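Local coordinates for protein phospholethanolamine N-methyltransferase 2 (Haemonchus contortus, PDB 4KRI) that probably transfers methyl groups from S-adenosylmethionine to phosphoethanolamine derivatives in nematode phosphocholine biosynthesis, and binds phosphomonomethylethanolamine together with S-adenosylhomocysteine, at residues Gln247-Asp252 with Arg272-Val277; Val231-Gly236 with Leu258-Glu263. All blocks are in the same frame, centred on the assembly; numbering follows the deposited sequence.

Interaction 1: Gln247-Asp252 with Arg272-Val277; sequences QVHGVD and RVTYAV. With SAH (S-adenosyl-L-homocysteine), chain D.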
ATOM      1  N   GLN A 247       5.523  12.852 -11.090  1.00 21.31           N
ATOM      2  CA  GLN A 247       6.097  11.580 -10.668  1.00 17.14           C
ATOM      3  C   GLN A 247       5.336  11.162  -9.420  1.00 18.91           C
ATOM      4  O   GLN A 247       5.291  11.904  -8.424  1.00 23.16           O
ATOM      5  CB  GLN A 247       7.582  11.741 -10.357  1.00 20.08           C
ATOM      6  CG  GLN A 247       8.254  10.471  -9.873  1.00 25.17           C
ATOM      7  CD  GLN A 247       9.745  10.651  -9.700  1.00 37.52           C
ATOM      8  OE1 GLN A 247      10.220  10.988  -8.617  1.00 49.80           O
ATOM      9  NE2 GLN A 247      10.492  10.435 -10.772  1.00 41.15           N
ATOM     10  N   VAL A 248       4.707   9.994  -9.474  1.00 17.91           N
ATOM     11  CA  VAL A 248       3.773   9.605  -8.424  1.00 18.67           C
ATOM     12  C   VAL A 248       4.183   8.291  -7.798  1.00 22.78           C
ATOM     13  O   VAL A 248       4.413   7.321  -8.503  1.00 22.07           O
ATOM     14  CB  VAL A 248       2.341   9.427  -8.963  1.00 22.61           C
ATOM     15  CG1 VAL A 248       1.396   9.150  -7.801  1.00 22.15           C
ATOM     16  CG2 VAL A 248       1.900  10.662  -9.740  1.00 24.25           C
ATOM     17  N   HIS A 249       4.287   8.270  -6.472  1.00 18.30           N
ATOM     18  CA  HIS A 249       4.538   7.028  -5.756  1.00 18.89           C
ATOM     19  C   HIS A 249       3.294   6.706  -4.978  1.00 18.32           C
ATOM     20  O   HIS A 249       2.871   7.476  -4.117  1.00 20.60           O
ATOM     21  CB  HIS A 249       5.706   7.147  -4.777  1.00 21.39           C
ATOM     22  CG  HIS A 249       6.017   5.861  -4.078  1.00 26.28           C
ATOM     23  ND1 HIS A 249       6.322   4.701  -4.761  1.00 27.59           N
ATOM     24  CD2 HIS A 249       6.052   5.541  -2.760  1.00 27.44           C
ATOM     25  CE1 HIS A 249       6.540   3.725  -3.896  1.00 34.10           C
ATOM     26  NE2 HIS A 249       6.383   4.208  -2.677  1.00 31.44           N
ATOM     27  N   GLY A 250       2.692   5.568  -5.282  1.00 17.56           N
ATOM     28  CA  GLY A 250       1.445   5.201  -4.640  1.00 17.58           C
ATOM     29  C   GLY A 250       1.635   4.083  -3.647  1.00 22.21           C
ATOM     30  O   GLY A 250       2.340   3.115  -3.939  1.00 20.27           O
ATOM     31  N   VAL A 251       1.008   4.213  -2.476  1.00 20.66           N
ATOM     32  CA  VAL A 251       1.098   3.162  -1.468  1.00 21.27           C
ATOM     33  C   VAL A 251      -0.289   2.660  -1.104  1.00 17.53           C
ATOM     34  O   VAL A 251      -1.272   3.413  -1.138  1.00 19.30           O
ATOM     35  CB  VAL A 251       1.895   3.612  -0.207  1.00 17.88           C
ATOM     36  CG1 VAL A 251       3.306   4.052  -0.610  1.00 19.39           C
ATOM     37  CG2 VAL A 251       1.178   4.727   0.552  1.00 21.18           C
ATOM     38  N   ASP A 252      -0.384   1.368  -0.798  1.00 17.77           N
ATOM     39  CA  ASP A 252      -1.641   0.809  -0.329  1.00 18.60           C
ATOM     40  C   ASP A 252      -1.344  -0.371   0.563  1.00 24.56           C
ATOM     41  O   ASP A 252      -0.352  -1.062   0.360  1.00 21.33           O
ATOM     42  CB  ASP A 252      -2.501   0.343  -1.502  1.00 19.81           C
ATOM     43  CG  ASP A 252      -3.958   0.325  -1.154  1.00 26.46           C
ATOM     44  OD1 ASP A 252      -4.704   1.225  -1.608  1.00 24.75           O
ATOM     45  OD2 ASP A 252      -4.363  -0.570  -0.377  1.00 26.36           O
ATOM     46  N   ARG A 272       6.687   7.179 -14.736  1.00 19.21           N
ATOM     47  CA  ARG A 272       6.386   8.189 -13.706  1.00 20.52           C
ATOM     48  C   ARG A 272       5.732   7.593 -12.479  1.00 19.05           C
ATOM     49  O   ARG A 272       5.661   8.238 -11.434  1.00 19.90           O
ATOM     50  CB  ARG A 272       5.480   9.297 -14.276  1.00 19.45           C
ATOM     51  CG  ARG A 272       6.273  10.186 -15.249  1.00 23.04           C
ATOM     52  CD  ARG A 272       5.383  11.072 -16.106  1.00 23.31           C
ATOM     53  NE  ARG A 272       4.401  10.315 -16.882  1.00 21.56           N
ATOM     54  CZ  ARG A 272       3.737  10.811 -17.920  1.00 24.46           C
ATOM     55  NH1 ARG A 272       3.986  12.049 -18.334  1.00 24.52           N
ATOM     56  NH2 ARG A 272       2.848  10.065 -18.559  1.00 24.69           N
ATOM     57  N   VAL A 273       5.266   6.355 -12.593  1.00 18.89           N
ATOM     58  CA  VAL A 273       4.454   5.766 -11.540  1.00 17.72           C
ATOM     59  C   VAL A 273       5.100   4.541 -10.918  1.00 23.65           C
ATOM     60  O   VAL A 273       5.491   3.620 -11.617  1.00 21.64           O
ATOM     61  CB  VAL A 273       3.095   5.351 -12.095  1.00 21.73           C
ATOM     62  CG1 VAL A 273       2.269   4.650 -11.013  1.00 23.21           C
ATOM     63  CG2 VAL A 273       2.356   6.581 -12.592  1.00 26.34           C
ATOM     64  N   THR A 274       5.206   4.536  -9.594  1.00 18.60           N
ATOM     65  CA  THR A 274       5.725   3.369  -8.879  1.00 18.31           C
ATOM     66  C   THR A 274       4.788   3.102  -7.695  1.00 19.03           C
ATOM     67  O   THR A 274       4.017   3.981  -7.317  1.00 20.41           O
ATOM     68  CB  THR A 274       7.169   3.578  -8.398  1.00 17.10           C
ATOM     69  OG1 THR A 274       7.231   4.748  -7.564  1.00 21.29           O
ATOM     70  CG2 THR A 274       8.140   3.706  -9.617  1.00 18.76           C
ATOM     71  N   TYR A 275       4.852   1.898  -7.131  1.00 18.87           N
ATOM     72  CA  TYR A 275       3.924   1.475  -6.081  1.00 17.92           C
ATOM     73  C   TYR A 275       4.642   0.723  -4.958  1.00 18.54           C
ATOM     74  O   TYR A 275       5.697   0.127  -5.181  1.00 21.50           O
ATOM     75  CB  TYR A 275       2.865   0.546  -6.677  1.00 23.38           C
ATOM     76  CG  TYR A 275       1.925   1.179  -7.682  1.00 19.28           C
ATOM     77  CD1 TYR A 275       1.130   2.260  -7.333  1.00 17.95           C
ATOM     78  CD2 TYR A 275       1.811   0.670  -8.968  1.00 22.39           C
ATOM     79  CE1 TYR A 275       0.242   2.830  -8.244  1.00 21.15           C
ATOM     80  CE2 TYR A 275       0.924   1.235  -9.889  1.00 20.75           C
ATOM     81  CZ  TYR A 275       0.163   2.314  -9.526  1.00 19.14           C
ATOM     82  OH  TYR A 275      -0.723   2.847 -10.446  1.00 22.09           O
ATOM     83  N   ALA A 276       4.072   0.746  -3.748  1.00 18.86           N
ATOM     84  CA  ALA A 276       4.598  -0.057  -2.633  1.00 19.00           C
ATOM     85  C   ALA A 276       3.435  -0.546  -1.782  1.00 22.21           C
ATOM     86  O   ALA A 276       2.458   0.181  -1.610  1.00 21.98           O
ATOM     87  CB  ALA A 276       5.569   0.758  -1.765  1.00 21.50           C
ATOM     88  N   VAL A 277       3.511  -1.784  -1.295  1.00 18.82           N
ATOM     89  CA  VAL A 277       2.539  -2.252  -0.313  1.00 16.26           C
ATOM     90  C   VAL A 277       3.083  -1.870   1.063  1.00 17.44           C
ATOM     91  O   VAL A 277       4.174  -2.298   1.437  1.00 20.15           O
ATOM     92  CB  VAL A 277       2.392  -3.783  -0.349  1.00 21.28           C
ATOM     93  CG1 VAL A 277       1.257  -4.234   0.564  1.00 23.40           C
ATOM     94  CG2 VAL A 277       2.146  -4.261  -1.766  1.00 22.31           C
TER
HETATM   95  N   SAH D 701      -7.432   6.332  -3.968  1.00 31.29           N
HETATM   96  CA  SAH D 701      -8.000   5.225  -4.780  1.00 29.47           C
HETATM   97  CB  SAH D 701      -8.438   4.037  -3.836  1.00 30.95           C
HETATM   98  CG  SAH D 701      -9.611   4.280  -2.893  1.00 34.37           C
HETATM   99  SD  SAH D 701      -9.962   2.839  -1.835  1.00 29.55           S
HETATM  100  C   SAH D 701      -9.061   5.707  -5.688  1.00 31.49           C
HETATM  101  O   SAH D 701      -9.312   6.901  -5.765  1.00 28.93           O
HETATM  102  OXT SAH D 701      -9.520   4.941  -6.521  1.00 25.84           O
HETATM  103  C5' SAH D 701      -9.073   3.064  -0.284  1.00 28.44           C
HETATM  104  C4' SAH D 701      -7.786   2.458  -0.225  1.00 27.75           C
HETATM  105  O4' SAH D 701      -7.117   2.911   0.981  1.00 27.10           O
HETATM  106  C3' SAH D 701      -7.906   0.989  -0.077  1.00 29.00           C
HETATM  107  O3' SAH D 701      -7.261   0.373  -1.170  1.00 28.73           O
HETATM  108  C2' SAH D 701      -7.222   0.658   1.174  1.00 25.60           C
HETATM  109  O2' SAH D 701      -6.506  -0.553   1.103  1.00 33.07           O
HETATM  110  C1' SAH D 701      -6.326   1.836   1.376  1.00 23.50           C
HETATM  111  N9  SAH D 701      -5.842   1.972   2.794  1.00 24.65           N
HETATM  112  C8  SAH D 701      -6.600   2.027   3.913  1.00 28.99           C
HETATM  113  N7  SAH D 701      -5.788   2.222   4.957  1.00 28.78           N
HETATM  114  C5  SAH D 701      -4.519   2.312   4.507  1.00 26.33           C
HETATM  115  C6  SAH D 701      -3.287   2.509   5.145  1.00 29.48           C
HETATM  116  N6  SAH D 701      -3.199   2.651   6.512  1.00 30.07           N
HETATM  117  N1  SAH D 701      -2.177   2.549   4.375  1.00 27.31           N
HETATM  118  C2  SAH D 701      -2.240   2.411   3.047  1.00 25.59           C
HETATM  119  N3  SAH D 701      -3.408   2.228   2.405  1.00 22.94           N
HETATM  120  C4  SAH D 701      -4.554   2.161   3.110  1.00 24.73           C
HETATM  121  O   HOH W   1       7.337   7.228  -8.912  1.00 23.96           O

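Interaction 2: Val231-Gly236 with Leu258-Glu263; sequences VGIGGG and LAVALE. With SAH (S-adenosyl-L-homocysteine), chain D.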
ATOM      1  N   VAL A 231      -3.721   4.196  -2.724  1.00 20.21           N
ATOM      2  CA  VAL A 231      -3.812   4.368  -4.166  1.00 21.34           C
ATOM      3  C   VAL A 231      -4.758   3.370  -4.859  1.00 23.96           C
ATOM      4  O   VAL A 231      -5.126   3.559  -6.023  1.00 24.59           O
ATOM      5  CB  VAL A 231      -2.384   4.333  -4.767  1.00 22.53           C
ATOM      6  CG1 VAL A 231      -1.830   2.916  -4.768  1.00 24.87           C
ATOM      7  CG2 VAL A 231      -2.363   4.950  -6.156  1.00 23.61           C
ATOM      8  N   GLY A 232      -5.176   2.326  -4.141  1.00 21.93           N
ATOM      9  CA  GLY A 232      -6.170   1.398  -4.660  1.00 19.06           C
ATOM     10  C   GLY A 232      -5.654   0.673  -5.896  1.00 19.34           C
ATOM     11  O   GLY A 232      -4.519   0.203  -5.907  1.00 22.24           O
ATOM     12  N   ILE A 233      -6.468   0.612  -6.951  1.00 21.79           N
ATOM     13  CA  ILE A 233      -6.028  -0.055  -8.174  1.00 22.05           C
ATOM     14  C   ILE A 233      -5.346   0.883  -9.164  1.00 21.46           C
ATOM     15  O   ILE A 233      -5.056   0.492 -10.301  1.00 22.29           O
ATOM     16  CB  ILE A 233      -7.154  -0.857  -8.855  1.00 24.26           C
ATOM     17  CG1 ILE A 233      -8.302   0.054  -9.286  1.00 25.48           C
ATOM     18  CG2 ILE A 233      -7.648  -1.965  -7.940  1.00 26.31           C
ATOM     19  CD1 ILE A 233      -9.395  -0.704 -10.038  1.00 27.98           C
ATOM     20  N   GLY A 234      -5.073   2.113  -8.722  1.00 23.46           N
ATOM     21  CA  GLY A 234      -4.070   2.931  -9.397  1.00 24.43           C
ATOM     22  C   GLY A 234      -4.568   4.048 -10.303  1.00 21.70           C
ATOM     23  O   GLY A 234      -3.765   4.846 -10.800  1.00 22.93           O
ATOM     24  N   GLY A 235      -5.875   4.105 -10.531  1.00 22.01           N
ATOM     25  CA  GLY A 235      -6.434   5.059 -11.474  1.00 23.48           C
ATOM     26  C   GLY A 235      -6.048   6.503 -11.228  1.00 24.13           C
ATOM     27  O   GLY A 235      -5.714   7.233 -12.169  1.00 24.67           O
ATOM     28  N   GLY A 236      -6.081   6.910  -9.968  1.00 24.48           N
ATOM     29  CA  GLY A 236      -5.723   8.270  -9.595  1.00 21.71           C
ATOM     30  C   GLY A 236      -4.257   8.582  -9.808  1.00 19.48           C
ATOM     31  O   GLY A 236      -3.912   9.655 -10.323  1.00 23.06           O
ATOM     32  N   LEU A 258      -3.224  -3.544  -4.837  1.00 20.18           N
ATOM     33  CA  LEU A 258      -1.994  -3.185  -5.518  1.00 22.87           C
ATOM     34  C   LEU A 258      -1.615  -4.205  -6.589  1.00 26.72           C
ATOM     35  O   LEU A 258      -0.968  -3.857  -7.577  1.00 24.47           O
ATOM     36  CB  LEU A 258      -0.856  -2.970  -4.516  1.00 25.68           C
ATOM     37  CG  LEU A 258       0.058  -1.830  -4.971  1.00 37.14           C
ATOM     38  CD1 LEU A 258      -0.683  -0.514  -4.869  1.00 28.39           C
ATOM     39  CD2 LEU A 258       1.357  -1.786  -4.187  1.00 38.68           C
ATOM     40  N   ALA A 259      -2.038  -5.458  -6.423  1.00 22.83           N
ATOM     41  CA  ALA A 259      -1.807  -6.448  -7.471  1.00 28.12           C
ATOM     42  C   ALA A 259      -2.368  -5.953  -8.804  1.00 27.19           C
ATOM     43  O   ALA A 259      -1.747  -6.151  -9.863  1.00 28.37           O
ATOM     44  CB  ALA A 259      -2.447  -7.775  -7.096  1.00 29.46           C
ATOM     45  N   VAL A 260      -3.536  -5.319  -8.747  1.00 26.66           N
ATOM     46  CA  VAL A 260      -4.199  -4.800  -9.943  1.00 26.81           C
ATOM     47  C   VAL A 260      -3.466  -3.582 -10.494  1.00 24.04           C
ATOM     48  O   VAL A 260      -3.210  -3.482 -11.695  1.00 25.49           O
ATOM     49  CB  VAL A 260      -5.651  -4.419  -9.653  1.00 30.40           C
ATOM     50  CG1 VAL A 260      -6.316  -3.869 -10.899  1.00 25.66           C
ATOM     51  CG2 VAL A 260      -6.416  -5.623  -9.124  1.00 30.93           C
ATOM     52  N   ALA A 261      -3.122  -2.658  -9.608  1.00 21.32           N
ATOM     53  CA  ALA A 261      -2.371  -1.479 -10.015  1.00 22.61           C
ATOM     54  C   ALA A 261      -1.059  -1.868 -10.704  1.00 21.88           C
ATOM     55  O   ALA A 261      -0.702  -1.308 -11.740  1.00 19.58           O
ATOM     56  CB  ALA A 261      -2.108  -0.570  -8.801  1.00 20.10           C
ATOM     57  N   LEU A 262      -0.356  -2.845 -10.126  1.00 20.83           N
ATOM     58  CA  LEU A 262       0.939  -3.270 -10.605  1.00 21.05           C
ATOM     59  C   LEU A 262       0.812  -3.972 -11.933  1.00 22.64           C
ATOM     60  O   LEU A 262       1.601  -3.708 -12.835  1.00 21.38           O
ATOM     61  CB  LEU A 262       1.623  -4.180  -9.576  1.00 23.35           C
ATOM     62  CG  LEU A 262       2.189  -3.424  -8.375  1.00 19.34           C
ATOM     63  CD1 LEU A 262       2.358  -4.356  -7.197  1.00 24.48           C
ATOM     64  CD2 LEU A 262       3.536  -2.837  -8.752  1.00 20.14           C
ATOM     65  N   GLU A 263      -0.192  -4.841 -12.064  1.00 22.51           N
ATOM     66  CA  GLU A 263      -0.407  -5.559 -13.321  1.00 25.42           C
ATOM     67  C   GLU A 263      -0.626  -4.557 -14.438  1.00 23.84           C
ATOM     68  O   GLU A 263      -0.092  -4.703 -15.548  1.00 25.85           O
ATOM     69  CB  GLU A 263      -1.644  -6.448 -13.206  1.00 30.86           C
ATOM     70  CG  GLU A 263      -2.048  -7.119 -14.507  1.00 41.91           C
ATOM     71  CD  GLU A 263      -3.271  -8.004 -14.351  1.00 52.18           C
ATOM     72  OE1 GLU A 263      -3.714  -8.219 -13.201  1.00 50.20           O
ATOM     73  OE2 GLU A 263      -3.787  -8.485 -15.380  1.00 57.38           O
TER
HETATM   74  N   SAH D 701      -7.432   6.332  -3.968  1.00 31.29           N
HETATM   75  CA  SAH D 701      -8.000   5.225  -4.780  1.00 29.47           C
HETATM   76  CB  SAH D 701      -8.438   4.037  -3.836  1.00 30.95           C
HETATM   77  CG  SAH D 701      -9.611   4.280  -2.893  1.00 34.37           C
HETATM   78  SD  SAH D 701      -9.962   2.839  -1.835  1.00 29.55           S
HETATM   79  C   SAH D 701      -9.061   5.707  -5.688  1.00 31.49           C
HETATM   80  O   SAH D 701      -9.312   6.901  -5.765  1.00 28.93           O
HETATM   81  OXT SAH D 701      -9.520   4.941  -6.521  1.00 25.84           O
HETATM   82  C5' SAH D 701      -9.073   3.064  -0.284  1.00 28.44           C
HETATM   83  C4' SAH D 701      -7.786   2.458  -0.225  1.00 27.75           C
HETATM   84  O4' SAH D 701      -7.117   2.911   0.981  1.00 27.10           O
HETATM   85  C3' SAH D 701      -7.906   0.989  -0.077  1.00 29.00           C
HETATM   86  O3' SAH D 701      -7.261   0.373  -1.170  1.00 28.73           O
HETATM   87  C2' SAH D 701      -7.222   0.658   1.174  1.00 25.60           C
HETATM   88  O2' SAH D 701      -6.506  -0.553   1.103  1.00 33.07           O
HETATM   89  C1' SAH D 701      -6.326   1.836   1.376  1.00 23.50           C
HETATM   90  N9  SAH D 701      -5.842   1.972   2.794  1.00 24.65           N
HETATM   91  C8  SAH D 701      -6.600   2.027   3.913  1.00 28.99           C
HETATM   92  N7  SAH D 701      -5.788   2.222   4.957  1.00 28.78           N
HETATM   93  C5  SAH D 701      -4.519   2.312   4.507  1.00 26.33           C
HETATM   94  C6  SAH D 701      -3.287   2.509   5.145  1.00 29.48           C
HETATM   95  N6  SAH D 701      -3.199   2.651   6.512  1.00 30.07           N
HETATM   96  N1  SAH D 701      -2.177   2.549   4.375  1.00 27.31           N
HETATM   97  C2  SAH D 701      -2.240   2.411   3.047  1.00 25.59           C
HETATM   98  N3  SAH D 701      -3.408   2.228   2.405  1.00 22.94           N
HETATM   99  C4  SAH D 701      -4.554   2.161   3.110  1.00 24.73           C

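Interaction 1: Gln247-Asp252 with Arg272-Val277
The imidazole of His249 reaches across to the neighbouring strand and overlaps Thr274 and Ala276, the residues of the partner strand that share its face of the sheet. CG stands anti to the backbone N (chi1 -177°), which swings the ring over the partner strand and brings His249 ND1 into a hydrogen bond of 2.9 Å with Thr274 OG1. The two side chains cross at about a right angle, and the hydroxyl sits at the ring edge, near its plane. Farther round the ring, His249 NE2 lies 3.7 Å from the methyl CB of Ala276. A water bridges the same corner, giving a hydrogen to Val248 O at 3.0 Å and bonding Thr274 OG1 at 2.8 Å. Strands 247-252 and 273-277 run parallel, joined through helix 255-268 as a beta-alpha-beta unit of the Rossmann-like methyltransferase domain. Five backbone hydrogen bonds knit them, the straightest from Gly250 N to Thr274 O at 2.9 Å with 173° at the hydrogen. On the other face Gly250 O lies at the edge of the Tyr275 ring, in its plane, 3.7 Å from Tyr275 CD1. Helices 235-244 and 255-268 cover that face. At the C-terminal end of its strand, Asp252 grips both ribose hydroxyls of S-adenosylhomocysteine, OD1 taking O3' at 2.7 Å and OD2 taking O2' at 2.6 Å. Gly232 N also binds OD1 and Ser254 N binds OD2, so each oxygen has a second partner and the rotation of the carboxylate is set.

Interaction 2: Val231-Gly236 with Leu258-Glu263
Ile233 and Val260 run alongside each other in the same direction. The branch of Ile233 that makes the closest approach is CG2, placed anti to the carbonyl carbon and 3.6 Å from Val260 CB. On the neighbouring side of helix 255-268, the Ala261 methyl presses against the backbone of the turn, 3.5 Å from Ile233 O, and the same carbonyl receives a CA-H...O contact from Ala261 CA. Val231 and Leu258 meet at about a right angle through CG1 and CD1, which are 3.6 Å apart. The loop residues in these contacts belong to a type II' turn from Val231 to Gly234, closed by Gly234 N bonding Val231 O at 3.1 Å. Gly232, with a positive phi (63°), brings its CA to 3.6 Å from CB of S-adenosylhomocysteine, and Gly234, the N-cap of helix 235-244, packs its backbone N against Ala261 CB. The run is consistent with the glycine-rich nucleotide-binding loop of Rossmann-type methyltransferases. Farther out, Ile190 and Glu194 of helix 187-197 lie against Ile233, while Tyr275 backs both Leu258 and Ala261. A backbone bond joins Val231 to Val251. Apolar contact thus places the helix against the loop, whereas polar positioning of the loop comes from strand 247-252.

Both interactions lie in the interior of the methyltransferase domain and meet at S-adenosylhomocysteine. Interaction 1 builds the sheet itself, strand on strand, whereas interaction 2 packs the loop leading into helix 235-244 against helix 255-268, the connection between the two strands of interaction 1. Their chemistry differs accordingly: a ladder of backbone hydrogen bonds and a polar side-chain pair in the first, van der Waals contact in the second. They also touch directly, Leu258 of interaction 2 packing on Ala276 of interaction 1. Interaction 1 extends to the partly exposed end of its strands at Gln247 and Arg272, while every touching residue of interaction 2 is buried.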